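Local atomic coordinates of paenibacillus xanthan lyase (Paenibacillus, PDB entry 6F2P), a protein that probably catalyses the eliminative removal of terminal mannosyl groups from the side chains of the bacterial polysaccharide xanthan. Residues A[43-47]-A[48-52]; A[516-519]-A[520-524]. All coordinates share one frame; numbering follows the deposited sequence.

Contact 1: A[43-47]-A[48-52]; sequences GYWDS and MLKDP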
ATOM      1  N   GLY A  43      28.954  39.212  12.314  1.00 18.16           N
ATOM      2  CA  GLY A  43      29.544  38.124  13.068  1.00 16.76           C
ATOM      3  C   GLY A  43      30.745  37.475  12.392  1.00 22.90           C
ATOM      4  O   GLY A  43      31.845  37.400  12.966  1.00 18.83           O
ATOM      5  N   TYR A  44      30.537  36.997  11.170  1.00 22.00           N
ATOM      6  CA  TYR A  44      31.584  36.277  10.458  1.00 19.08           C
ATOM      7  C   TYR A  44      32.660  37.227   9.966  1.00 20.26           C
ATOM      8  O   TYR A  44      33.803  36.817   9.755  1.00 23.49           O
ATOM      9  CB  TYR A  44      30.993  35.465   9.305  1.00 20.19           C
ATOM     10  CG  TYR A  44      30.148  34.309   9.789  1.00 23.15           C
ATOM     11  CD1 TYR A  44      30.655  33.402  10.706  1.00 20.87           C
ATOM     12  CD2 TYR A  44      28.842  34.129   9.342  1.00 22.39           C
ATOM     13  CE1 TYR A  44      29.894  32.352  11.164  1.00 21.65           C
ATOM     14  CE2 TYR A  44      28.074  33.071   9.795  1.00 19.14           C
ATOM     15  CZ  TYR A  44      28.609  32.188  10.708  1.00 22.84           C
ATOM     16  OH  TYR A  44      27.868  31.128  11.173  1.00 32.04           O
ATOM     17  N   TRP A  45      32.295  38.492   9.776  1.00 19.12           N
ATOM     18  CA  TRP A  45      33.269  39.500   9.369  1.00 22.50           C
ATOM     19  C   TRP A  45      34.231  39.725  10.542  1.00 23.98           C
ATOM     20  O   TRP A  45      35.454  39.820  10.374  1.00 23.29           O
ATOM     21  CB  TRP A  45      32.567  40.806   8.985  1.00 18.49           C
ATOM     22  CG  TRP A  45      33.455  41.772   8.264  1.00 17.21           C
ATOM     23  CD1 TRP A  45      34.672  41.508   7.699  1.00 22.79           C
ATOM     24  CD2 TRP A  45      33.197  43.161   8.024  1.00 17.27           C
ATOM     25  NE1 TRP A  45      35.186  42.645   7.121  1.00 18.58           N
ATOM     26  CE2 TRP A  45      34.300  43.675   7.307  1.00 21.50           C
ATOM     27  CE3 TRP A  45      32.144  44.019   8.345  1.00 14.56           C
ATOM     28  CZ2 TRP A  45      34.379  45.013   6.909  1.00 19.68           C
ATOM     29  CZ3 TRP A  45      32.226  45.348   7.951  1.00 19.32           C
ATOM     30  CH2 TRP A  45      33.338  45.831   7.243  1.00 18.05           C
ATOM     31  N   ASP A  46      33.655  39.786  11.736  1.00 19.75           N
ATOM     32  CA  ASP A  46      34.414  39.993  12.948  1.00 20.98           C
ATOM     33  C   ASP A  46      35.367  38.843  13.213  1.00 22.07           C
ATOM     34  O   ASP A  46      36.503  39.065  13.607  1.00 26.84           O
ATOM     35  CB  ASP A  46      33.468  40.194  14.136  1.00 22.85           C
ATOM     36  CG  ASP A  46      32.808  41.563  14.126  1.00 26.35           C
ATOM     37  OD1 ASP A  46      33.268  42.439  13.352  1.00 27.98           O
ATOM     38  OD2 ASP A  46      31.840  41.764  14.889  1.00 26.91           O
ATOM     39  N   SER A  47      34.913  37.613  12.999  1.00 22.35           N
ATOM     40  CA  SER A  47      35.744  36.449  13.293  1.00 17.34           C
ATOM     41  C   SER A  47      36.670  36.086  12.145  1.00 17.30           C
ATOM     42  O   SER A  47      37.457  35.156  12.257  1.00 21.81           O
ATOM     43  CB  SER A  47      34.884  35.242  13.645  1.00 19.22           C
ATOM     44  OG  SER A  47      33.930  34.989  12.626  1.00 25.22           O
ATOM     45  N   MET A  48      36.582  36.813  11.040  1.00 17.14           N
ATOM     46  CA  MET A  48      37.354  36.447   9.863  1.00 18.40           C
ATOM     47  C   MET A  48      38.861  36.675  10.045  1.00 18.19           C
ATOM     48  O   MET A  48      39.294  37.674  10.614  1.00 17.63           O
ATOM     49  CB  MET A  48      36.848  37.195   8.624  1.00 16.06           C
ATOM     50  CG  MET A  48      37.507  36.736   7.326  1.00 15.87           C
ATOM     51  SD  MET A  48      36.898  37.572   5.851  1.00 17.38           S
ATOM     52  CE  MET A  48      37.735  36.648   4.570  1.00 15.30           C
ATOM     53  N   LEU A  49      39.651  35.728   9.558  1.00 14.64           N
ATOM     54  CA  LEU A  49      41.084  35.916   9.432  1.00 17.35           C
ATOM     55  C   LEU A  49      41.382  36.690   8.147  1.00 18.73           C
ATOM     56  O   LEU A  49      41.047  36.239   7.052  1.00 19.80           O
ATOM     57  CB  LEU A  49      41.780  34.557   9.463  1.00 16.95           C
ATOM     58  CG  LEU A  49      41.491  33.941  10.836  1.00 18.38           C
ATOM     59  CD1 LEU A  49      41.697  32.461  10.859  1.00 21.79           C
ATOM     60  CD2 LEU A  49      42.375  34.606  11.879  1.00 18.65           C
ATOM     61  N   LYS A  50      42.004  37.860   8.288  1.00 18.89           N
ATOM     62  CA  LYS A  50      42.085  38.810   7.183  1.00 18.64           C
ATOM     63  C   LYS A  50      43.462  39.049   6.571  1.00 22.22           C
ATOM     64  O   LYS A  50      43.568  39.740   5.563  1.00 33.33           O
ATOM     65  CB  LYS A  50      41.487  40.150   7.602  1.00 19.25           C
ATOM     66  CG  LYS A  50      40.078  40.033   8.135  1.00 18.02           C
ATOM     67  CD  LYS A  50      39.483  41.399   8.400  1.00 20.20           C
ATOM     68  CE  LYS A  50      38.181  41.266   9.178  1.00 28.04           C
ATOM     69  NZ  LYS A  50      38.334  40.344  10.337  1.00 19.67           N
ATOM     70  N   ASP A  51      44.512  38.480   7.147  1.00 20.63           N
ATOM     71  CA  ASP A  51      45.863  38.884   6.759  1.00 27.78           C
ATOM     72  C   ASP A  51      46.543  37.964   5.735  1.00 29.59           C
ATOM     73  O   ASP A  51      46.254  36.774   5.686  1.00 25.47           O
ATOM     74  CB  ASP A  51      46.702  39.079   8.019  1.00 24.98           C
ATOM     75  CG  ASP A  51      46.000  39.953   9.031  1.00 26.22           C
ATOM     76  OD1 ASP A  51      45.488  41.029   8.632  1.00 22.92           O
ATOM     77  OD2 ASP A  51      45.928  39.545  10.209  1.00 26.78           O
ATOM     78  N   PRO A  52      47.432  38.532   4.896  1.00 31.62           N
ATOM     79  CA  PRO A  52      48.051  37.824   3.766  1.00 35.75           C
ATOM     80  C   PRO A  52      48.630  36.462   4.128  1.00 36.06           C
ATOM     81  O   PRO A  52      48.540  35.514   3.344  1.00 41.57           O
ATOM     82  CB  PRO A  52      49.172  38.781   3.320  1.00 27.57           C
ATOM     83  CG  PRO A  52      49.257  39.830   4.381  1.00 28.90           C
ATOM     84  CD  PRO A  52      47.881  39.929   4.947  1.00 26.79           C
TER
HETATM   85  O   HOH W   1      37.717  41.407  12.647  1.00 32.07           O
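M48 lies in the loop after helix 28-46, and its backbone N reaches back to W45 O in a weak hydrogen bond of 3.3 Å. One residue earlier the helical pattern still holds, S47 N bonding to G43 O at 3.1 Å. The M48 side chain leaves from beside this last turn: its CB lies 3.3 Å from Y44 O, a carbonyl that accepts a bond from the indole NH of W58, and the chain then runs out fully extended to pack on M80 of helix 68-85. L49 turns its side chain away from the helix, while its backbone pairs with L57 and its O is held by R54. The K50 side chain reaches back to the helix end. This is the C-terminal end of a helix in the N-terminal alpha-helical domain of the polysaccharide lyase 8 family, where carbonyls lack their usual NH partners and a lysine ammonium can take their place. The final bond of K50 is bent (chi4 48°), turning NZ onto W45 O at 2.9 Å, almost straight in line with that carbonyl (C=O...N angle 171°). The same ammonium donates to M48 O at 2.9 Å, clearly off that carbonyl's axis, and to a water that in turn donates to D46 O at 2.8 Å. Its positive charge would probably be stabilised by the helix dipole. The K50 side chain crosses that of W45 at about a right angle, its CE 3.8 Å from W45 CD1, while NE1 of that ring is taken by D100 of helix 95-111. A leucine in place of K50 would probably leave W45 O with the weak bond from M48 N, and M48 O without the ammonium that ties it to the helix end. The D46 carboxylate stays apart from NZ and bonds instead to Q42.

Contact 2: A[516-519]-A[520-524]; sequences KLNS and SGNNA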
ATOM      1  N   LYS A 516       1.452  15.093  24.982  1.00 24.08           N
ATOM      2  CA  LYS A 516       2.143  16.182  25.659  1.00 20.36           C
ATOM      3  C   LYS A 516       1.128  17.183  26.187  1.00 20.84           C
ATOM      4  O   LYS A 516       0.181  17.538  25.488  1.00 24.50           O
ATOM      5  CB  LYS A 516       3.130  16.882  24.730  1.00 21.58           C
ATOM      6  CG  LYS A 516       4.187  17.664  25.480  1.00 20.56           C
ATOM      7  CD  LYS A 516       4.618  18.880  24.715  1.00 25.18           C
ATOM      8  CE  LYS A 516       5.167  18.505  23.370  1.00 19.72           C
ATOM      9  NZ  LYS A 516       5.251  19.709  22.514  1.00 23.17           N
ATOM     10  N   LEU A 517       1.339  17.642  27.415  1.00 21.36           N
ATOM     11  CA  LEU A 517       0.369  18.489  28.098  1.00 20.62           C
ATOM     12  C   LEU A 517       0.802  19.951  28.121  1.00 20.55           C
ATOM     13  O   LEU A 517       1.845  20.303  27.567  1.00 24.72           O
ATOM     14  CB  LEU A 517       0.140  17.971  29.520  1.00 18.91           C
ATOM     15  CG  LEU A 517      -0.198  16.477  29.552  1.00 21.92           C
ATOM     16  CD1 LEU A 517      -0.462  15.985  30.966  1.00 19.23           C
ATOM     17  CD2 LEU A 517      -1.400  16.202  28.656  1.00 21.83           C
ATOM     18  N   ASN A 518      -0.002  20.804  28.753  1.00 16.24           N
ATOM     19  CA  ASN A 518       0.384  22.194  28.935  1.00 17.52           C
ATOM     20  C   ASN A 518       1.569  22.297  29.896  1.00 21.65           C
ATOM     21  O   ASN A 518       2.040  21.280  30.417  1.00 20.92           O
ATOM     22  CB  ASN A 518      -0.799  23.055  29.388  1.00 13.48           C
ATOM     23  CG  ASN A 518      -1.402  22.595  30.704  1.00 22.42           C
ATOM     24  OD1 ASN A 518      -0.718  22.053  31.578  1.00 22.49           O
ATOM     25  ND2 ASN A 518      -2.697  22.827  30.855  1.00 22.31           N
ATOM     26  N   SER A 519       2.047  23.513  30.139  1.00 23.03           N
ATOM     27  CA  SER A 519       3.294  23.692  30.888  1.00 28.95           C
ATOM     28  C   SER A 519       3.155  23.268  32.348  1.00 22.99           C
ATOM     29  O   SER A 519       4.141  22.912  32.986  1.00 28.98           O
ATOM     30  CB  SER A 519       3.813  25.126  30.780  1.00 21.19           C
ATOM     31  OG  SER A 519       2.897  26.031  31.363  1.00 37.63           O
ATOM     32  N   SER A 520       1.929  23.292  32.866  1.00 22.02           N
ATOM     33  CA  SER A 520       1.654  22.777  34.207  1.00 17.80           C
ATOM     34  C   SER A 520       1.584  21.253  34.202  1.00 23.87           C
ATOM     35  O   SER A 520       1.940  20.600  35.187  1.00 27.73           O
ATOM     36  CB  SER A 520       0.325  23.318  34.718  1.00 17.41           C
ATOM     37  OG  SER A 520       0.207  24.698  34.436  1.00 31.21           O
ATOM     38  N   GLY A 521       1.116  20.694  33.088  1.00 17.25           N
ATOM     39  CA  GLY A 521       0.814  19.280  33.022  1.00 16.08           C
ATOM     40  C   GLY A 521      -0.445  18.966  33.814  1.00 24.06           C
ATOM     41  O   GLY A 521      -0.552  17.902  34.432  1.00 23.09           O
ATOM     42  N   ASN A 522      -1.410  19.883  33.792  1.00 20.97           N
ATOM     43  CA  ASN A 522      -2.608  19.722  34.607  1.00 19.17           C
ATOM     44  C   ASN A 522      -3.900  19.514  33.826  1.00 21.43           C
ATOM     45  O   ASN A 522      -4.981  19.674  34.384  1.00 22.16           O
ATOM     46  CB  ASN A 522      -2.778  20.917  35.544  1.00 19.18           C
ATOM     47  CG  ASN A 522      -3.254  22.171  34.823  1.00 24.05           C
ATOM     48  OD1 ASN A 522      -3.465  22.180  33.610  1.00 31.82           O
ATOM     49  ND2 ASN A 522      -3.441  23.237  35.581  1.00 20.30           N
ATOM     50  N   ASN A 523      -3.786  19.214  32.536  1.00 21.81           N
ATOM     51  CA  ASN A 523      -4.960  19.011  31.691  1.00 19.50           C
ATOM     52  C   ASN A 523      -5.903  18.029  32.354  1.00 20.72           C
ATOM     53  O   ASN A 523      -5.471  16.954  32.778  1.00 20.22           O
ATOM     54  CB  ASN A 523      -4.548  18.496  30.315  1.00 15.25           C
ATOM     55  CG  ASN A 523      -3.657  19.466  29.580  1.00 19.89           C
ATOM     56  OD1 ASN A 523      -2.531  19.729  30.004  1.00 24.52           O
ATOM     57  ND2 ASN A 523      -4.156  20.013  28.475  1.00 17.63           N
ATOM     58  N   ALA A 524      -7.174  18.403  32.485  1.00 16.68           N
ATOM     59  CA  ALA A 524      -8.092  17.567  33.251  1.00 16.77           C
ATOM     60  C   ALA A 524      -8.248  16.181  32.614  1.00 19.29           C
ATOM     61  O   ALA A 524      -8.438  16.054  31.395  1.00 18.01           O
ATOM     62  CB  ALA A 524      -9.424  18.242  33.418  1.00 16.20           C
TER
HETATM   63  O   HOH W   2       0.414  25.303  31.833  1.00 22.48           O
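N518 grips G521 and N522 with its carboxamide, which binds through both its oxygen and its nitrogen. Its CG stands between the backbone N and the carbonyl carbon (chi1 60°), which turns the amide toward 521-523. N518 OD1 accepts from N522 N at 3.2 Å, and a weak bond from G521 N at 2.7 Å adds to it. N518 ND2 donates to N522 OD1 at 2.9 Å, with the acceptor close to the plane of the N518 amide. The two carboxamides are steeply inclined, 68° apart, and the N522 side chain, likewise folded between its own N and carbonyl carbon, crosses that of N518 at about a right angle. G521 N also makes a weak bond to N518 O, the closure of a beta turn with S519 and S520 at its corners; G521 then takes the positive phi that lets the chain swing back. This turn belongs to the loop between strands 508-516 and 525-527 of the super-sandwich domain, which lie in different sheets. N523 approaches N518 from the opposite direction: its OD1 receives N518 N in a nearly straight bond of 3.0 Å (173° at the hydrogen). The other end of this amide, ND2, is anchored to A551 O and S553, so both its polar atoms are engaged and its flip is fixed. L517 and N523 slide past each other, L517 CB sitting 3.2 Å from N523 OD1, while L517 CD1 lies 4.1 Å from G521 CA; the leucine also packs on M600 of strand 595-607. One water bridges the two serine hydroxyls, 2.6 Å from S519 OG and 2.7 Å from S520 OG.

From the N terminus, contact 1 comes first, in the alpha-helical domain, where the chain leaves helix 28-46 and sets out toward helix 68-85. Contact 2 opens more than 460 residues later, in the super-sandwich domain, where the chain passes from the five-stranded sheet containing 508-516 to the nine-stranded sheet containing 525-527. Each closes a short local bend between adjoining segments; they stand in series, neither enclosing nor crossing the other. Their centres are 48 Å apart and their nearest atoms about 28 Å, with no touch. Contact 1 finishes a helix and holds its exit beside two neighbouring helices, whereas contact 2 shapes a passage between beta-sheets.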